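Local coordinates for programmed cell death 6-interacting protein (PDB 5WA1), which serves as an ESCRT-associated adaptor in multivesicular body sorting, membrane repair and cytokinesis, here as its Bro1 domain, which binds CHMP4 proteins, at residues I233-F245 against L350-T362. Residues are numbered along the deposited sequence; the frame is centred on the assembly and turned at random.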
loop_
_atom_site.group_PDB
_atom_site.type_symbol
_atom_site.label_atom_id
_atom_site.label_comp_id
_atom_site.label_asym_id
_atom_site.label_seq_id
_atom_site.Cartn_x
_atom_site.Cartn_y
_atom_site.Cartn_z
ATOM N N ILE A 233 2.378 10.681 -21.993
ATOM C CA ILE A 233 2.484 10.700 -20.539
ATOM C C ILE A 233 1.881 9.438 -19.946
ATOM O O ILE A 233 2.443 8.835 -19.022
ATOM C CB ILE A 233 1.808 11.968 -19.991
ATOM C CG1 ILE A 233 2.619 13.201 -20.387
ATOM C CG2 ILE A 233 1.594 11.866 -18.484
ATOM C CD1 ILE A 233 4.080 13.101 -20.023
ATOM N N ILE A 234 0.723 9.024 -20.459
ATOM C CA ILE A 234 0.085 7.810 -19.965
ATOM C C ILE A 234 1.011 6.609 -20.129
ATOM O O ILE A 234 1.071 5.732 -19.260
ATOM C CB ILE A 234 -1.264 7.605 -20.676
ATOM C CG1 ILE A 234 -2.228 8.737 -20.275
ATOM C CG2 ILE A 234 -1.859 6.255 -20.327
ATOM C CD1 ILE A 234 -3.561 8.692 -20.998
ATOM N N ALA A 235 1.776 6.570 -21.223
ATOM C CA ALA A 235 2.680 5.447 -21.450
ATOM C C ALA A 235 3.801 5.422 -20.418
ATOM O O ALA A 235 4.163 4.353 -19.915
ATOM C CB ALA A 235 3.248 5.504 -22.878
ATOM N N LYS A 236 4.360 6.587 -20.085
ATOM C CA LYS A 236 5.411 6.652 -19.074
ATOM C C LYS A 236 4.894 6.336 -17.668
ATOM O O LYS A 236 5.632 5.758 -16.860
ATOM C CB LYS A 236 6.062 8.037 -19.100
ATOM C CG LYS A 236 6.831 8.318 -20.381
ATOM C CD LYS A 236 7.464 9.696 -20.359
ATOM C CE LYS A 236 8.174 9.985 -21.666
ATOM N NZ LYS A 236 8.716 11.368 -21.716
ATOM N N LEU A 237 3.652 6.709 -17.349
ATOM C CA LEU A 237 3.087 6.323 -16.049
ATOM C C LEU A 237 2.857 4.817 -15.976
ATOM O O LEU A 237 3.158 4.180 -14.957
ATOM C CB LEU A 237 1.775 7.062 -15.810
ATOM C CG LEU A 237 1.836 8.592 -15.693
ATOM C CD1 LEU A 237 0.443 9.174 -15.664
ATOM C CD2 LEU A 237 2.578 8.990 -14.440
ATOM N N ALA A 238 2.319 4.231 -17.051
ATOM C CA ALA A 238 2.132 2.786 -17.097
ATOM C C ALA A 238 3.461 2.054 -17.026
ATOM O O ALA A 238 3.585 1.039 -16.331
ATOM C CB ALA A 238 1.373 2.389 -18.372
ATOM N N ASN A 239 4.465 2.541 -17.756
ATOM C CA ASN A 239 5.755 1.860 -17.767
ATOM C C ASN A 239 6.370 1.854 -16.372
ATOM O O ASN A 239 6.956 0.852 -15.937
ATOM C CB ASN A 239 6.687 2.536 -18.767
ATOM C CG ASN A 239 7.800 1.621 -19.235
ATOM O OD1 ASN A 239 7.636 0.401 -19.291
ATOM N ND2 ASN A 239 8.944 2.202 -19.556
ATOM N N GLN A 240 6.235 2.966 -15.653
ATOM C CA GLN A 240 6.751 3.023 -14.290
ATOM C C GLN A 240 5.990 2.077 -13.367
ATOM O O GLN A 240 6.591 1.436 -12.498
ATOM C CB GLN A 240 6.678 4.457 -13.764
ATOM C CG GLN A 240 7.149 4.575 -12.320
ATOM C CD GLN A 240 8.586 4.147 -12.151
ATOM O OE1 GLN A 240 9.487 4.739 -12.738
ATOM N NE2 GLN A 240 8.809 3.111 -11.349
ATOM N N ALA A 241 4.667 1.999 -13.517
ATOM C CA ALA A 241 3.901 1.045 -12.725
ATOM C C ALA A 241 4.345 -0.382 -13.007
ATOM O O ALA A 241 4.408 -1.219 -12.097
ATOM C CB ALA A 241 2.409 1.209 -13.008
ATOM N N ALA A 242 4.672 -0.674 -14.267
ATOM C CA ALA A 242 5.180 -1.994 -14.618
ATOM C C ALA A 242 6.456 -2.305 -13.857
ATOM O O ALA A 242 6.625 -3.418 -13.346
ATOM C CB ALA A 242 5.415 -2.080 -16.140
ATOM N N ASP A 243 7.364 -1.326 -13.753
ATOM C CA ASP A 243 8.594 -1.529 -12.992
ATOM C C ASP A 243 8.303 -1.848 -11.527
ATOM O O ASP A 243 8.951 -2.724 -10.937
ATOM C CB ASP A 243 9.485 -0.292 -13.082
ATOM C CG ASP A 243 10.485 -0.381 -14.203
ATOM O OD1 ASP A 243 10.272 -1.200 -15.123
ATOM O OD2 ASP A 243 11.483 0.365 -14.160
ATOM N N TYR A 244 7.337 -1.146 -10.922
ATOM C CA TYR A 244 7.022 -1.389 -9.510
ATOM C C TYR A 244 6.398 -2.760 -9.310
ATOM O O TYR A 244 6.750 -3.479 -8.370
ATOM C CB TYR A 244 6.059 -0.321 -8.981
ATOM C CG TYR A 244 6.638 1.043 -8.770
ATOM C CD1 TYR A 244 7.919 1.212 -8.250
ATOM C CD2 TYR A 244 5.883 2.174 -9.058
ATOM C CE1 TYR A 244 8.436 2.483 -8.031
ATOM C CE2 TYR A 244 6.393 3.444 -8.848
ATOM C CZ TYR A 244 7.659 3.595 -8.336
ATOM O OH TYR A 244 8.149 4.864 -8.126
ATOM N N PHE A 245 5.411 -3.114 -10.144
ATOM C CA PHE A 245 4.815 -4.444 -10.037
ATOM C C PHE A 245 5.840 -5.535 -10.293
ATOM O O PHE A 245 5.816 -6.587 -9.636
ATOM C CB PHE A 245 3.641 -4.589 -11.003
ATOM C CG PHE A 245 2.391 -3.914 -10.519
ATOM C CD1 PHE A 245 1.758 -4.348 -9.367
ATOM C CD2 PHE A 245 1.856 -2.846 -11.207
ATOM C CE1 PHE A 245 0.603 -3.715 -8.911
ATOM C CE2 PHE A 245 0.706 -2.225 -10.778
ATOM C CZ PHE A 245 0.075 -2.656 -9.617
ATOM N N LEU A 350 13.234 -0.733 -31.320
ATOM C CA LEU A 350 12.424 0.391 -30.867
ATOM C C LEU A 350 13.078 1.049 -29.662
ATOM O O LEU A 350 13.736 0.393 -28.850
ATOM C CB LEU A 350 11.008 -0.068 -30.504
ATOM C CG LEU A 350 10.125 -0.496 -31.687
ATOM C CD1 LEU A 350 8.760 -0.972 -31.214
ATOM C CD2 LEU A 350 9.981 0.633 -32.700
ATOM N N ASP A 351 12.907 2.360 -29.556
ATOM C CA ASP A 351 13.459 3.059 -28.415
ATOM C C ASP A 351 12.635 2.732 -27.172
ATOM O O ASP A 351 11.436 2.457 -27.266
ATOM C CB ASP A 351 13.490 4.565 -28.668
ATOM C CG ASP A 351 14.410 4.934 -29.824
ATOM O OD1 ASP A 351 15.625 5.117 -29.588
ATOM O OD2 ASP A 351 13.919 5.027 -30.972
ATOM N N PRO A 352 13.265 2.694 -26.001
ATOM C CA PRO A 352 12.518 2.362 -24.787
ATOM C C PRO A 352 11.511 3.445 -24.444
ATOM O O PRO A 352 11.740 4.633 -24.680
ATOM C CB PRO A 352 13.606 2.256 -23.710
ATOM C CG PRO A 352 14.740 3.086 -24.240
ATOM C CD PRO A 352 14.702 2.895 -25.733
ATOM N N ILE A 353 10.373 3.016 -23.894
ATOM C CA ILE A 353 9.428 3.969 -23.326
ATOM C C ILE A 353 10.009 4.512 -22.030
ATOM O O ILE A 353 10.601 3.766 -21.238
ATOM C CB ILE A 353 8.059 3.303 -23.099
ATOM C CG1 ILE A 353 7.518 2.746 -24.425
ATOM C CG2 ILE A 353 7.074 4.279 -22.465
ATOM C CD1 ILE A 353 6.316 1.817 -24.275
ATOM N N GLY A 354 9.884 5.817 -21.826
ATOM C CA GLY A 354 10.365 6.431 -20.606
ATOM C C GLY A 354 9.531 6.013 -19.404
ATOM O O GLY A 354 8.610 5.200 -19.485
ATOM N N LYS A 355 9.871 6.603 -18.255
ATOM C CA LYS A 355 9.213 6.297 -16.991
ATOM C C LYS A 355 8.960 7.589 -16.233
ATOM O O LYS A 355 9.836 8.451 -16.164
ATOM C CB LYS A 355 10.060 5.343 -16.132
ATOM C CG LYS A 355 9.988 3.906 -16.624
ATOM C CD LYS A 355 11.138 3.056 -16.133
ATOM C CE LYS A 355 11.137 1.735 -16.876
ATOM N NZ LYS A 355 12.350 0.929 -16.578
ATOM N N ALA A 356 7.760 7.721 -15.669
ATOM C CA ALA A 356 7.418 8.867 -14.831
ATOM C C ALA A 356 6.795 8.376 -13.531
ATOM O O ALA A 356 5.727 7.754 -13.551
ATOM C CB ALA A 356 6.460 9.814 -15.555
ATOM N N THR A 357 7.446 8.664 -12.407
ATOM C CA THR A 357 6.955 8.250 -11.098
ATOM C C THR A 357 6.267 9.435 -10.426
ATOM O O THR A 357 6.869 10.501 -10.264
ATOM C CB THR A 357 8.090 7.702 -10.226
ATOM O OG1 THR A 357 7.654 7.622 -8.859
ATOM C CG2 THR A 357 9.331 8.577 -10.316
ATOM N N LEU A 358 5.000 9.251 -10.067
ATOM C CA LEU A 358 4.193 10.259 -9.395
ATOM C C LEU A 358 3.984 9.969 -7.918
ATOM O O LEU A 358 3.256 10.711 -7.250
ATOM C CB LEU A 358 2.825 10.374 -10.080
ATOM C CG LEU A 358 2.697 11.404 -11.208
ATOM C CD1 LEU A 358 2.644 12.793 -10.615
ATOM C CD2 LEU A 358 3.850 11.298 -12.182
ATOM N N VAL A 359 4.595 8.915 -7.386
ATOM C CA VAL A 359 4.269 8.443 -6.046
ATOM C C VAL A 359 5.524 8.378 -5.192
ATOM O O VAL A 359 6.644 8.236 -5.697
ATOM C CB VAL A 359 3.566 7.072 -6.098
ATOM C CG1 VAL A 359 2.229 7.208 -6.808
ATOM C CG2 VAL A 359 4.446 6.054 -6.812
ATOM N N LYS A 360 5.320 8.490 -3.880
ATOM C CA LYS A 360 6.381 8.419 -2.889
ATOM C C LYS A 360 5.824 7.714 -1.662
ATOM O O LYS A 360 4.648 7.880 -1.328
ATOM C CB LYS A 360 6.889 9.826 -2.530
ATOM C CG LYS A 360 8.012 9.865 -1.504
ATOM C CD LYS A 360 9.300 9.272 -2.057
ATOM C CE LYS A 360 10.337 9.070 -0.957
ATOM N NZ LYS A 360 11.570 8.406 -1.464
ATOM N N SER A 361 6.653 6.898 -1.009
ATOM C CA SER A 361 6.266 6.319 0.273
ATOM C C SER A 361 6.188 7.436 1.310
ATOM O O SER A 361 7.187 8.109 1.573
ATOM C CB SER A 361 7.268 5.248 0.708
ATOM O OG SER A 361 7.319 4.176 -0.227
ATOM N N THR A 362 5.001 7.658 1.867
ATOM C CA THR A 362 4.791 8.782 2.785
ATOM C C THR A 362 5.494 8.519 4.111
ATOM O O THR A 362 5.193 7.517 4.772
ATOM C CB THR A 362 3.298 9.006 3.021
ATOM O OG1 THR A 362 2.628 9.142 1.758
ATOM C CG2 THR A 362 3.060 10.257 3.862
#
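Residues Ile353–Val359, an irregular extended chain, lie across Ala235–Tyr244 of helix 231-252 in the helical, TPR-like Bro1 domain: the loop that follows helix 319-340 crosses this helix within the region that interacts with CHMP4 proteins. It illustrates how a segment without regular structure can be held to a helix by a few polar bonds spaced along its length. At the crossing, Ala356 N donates to Lys236 O (3.1 Å), a carbonyl that also accepts the helical bond from Gln240 N; the two donors reach the oxygen from opposite faces of its plane. Two residues earlier in the loop, at Gly354, the amide of Asn239 supplies a second bond, ND2 to Gly354 O at 3.0 Å and nearly straight (163°). With CG anti to the backbone N (chi1 -158°), the amide is directed at the loop, and the acceptor lies close to its plane. The extended side chain of Lys355 runs past this amide to Asp243, where NZ meets OD2 on the syn side in a 2.6 Å salt bridge. Gln240 lies alongside Thr357, its CB 3.4 Å from Ala356 O and its chain bent at chi2, which folds the amide back so that NE2 lies above one face of the Tyr244 ring, offset toward its rim. Beside Ala356, Leu237 CD2 presses on Leu358 CD2 at 3.5 Å, tighter than usual carbon contact, and these two leucines, with Ala356, also pack against the bound peptide. Gln217 of helix 202-226 spans both segments, NE2 bonded to Ala356 O and Leu237 O and OE1 to Leu358 N. Farther along the loop, Val359 CG2 approaches Tyr244 CE2 obliquely, while at the ring's edge Tyr244 OH and Thr357 OG1 share a hydrogen bond of 2.9 Å.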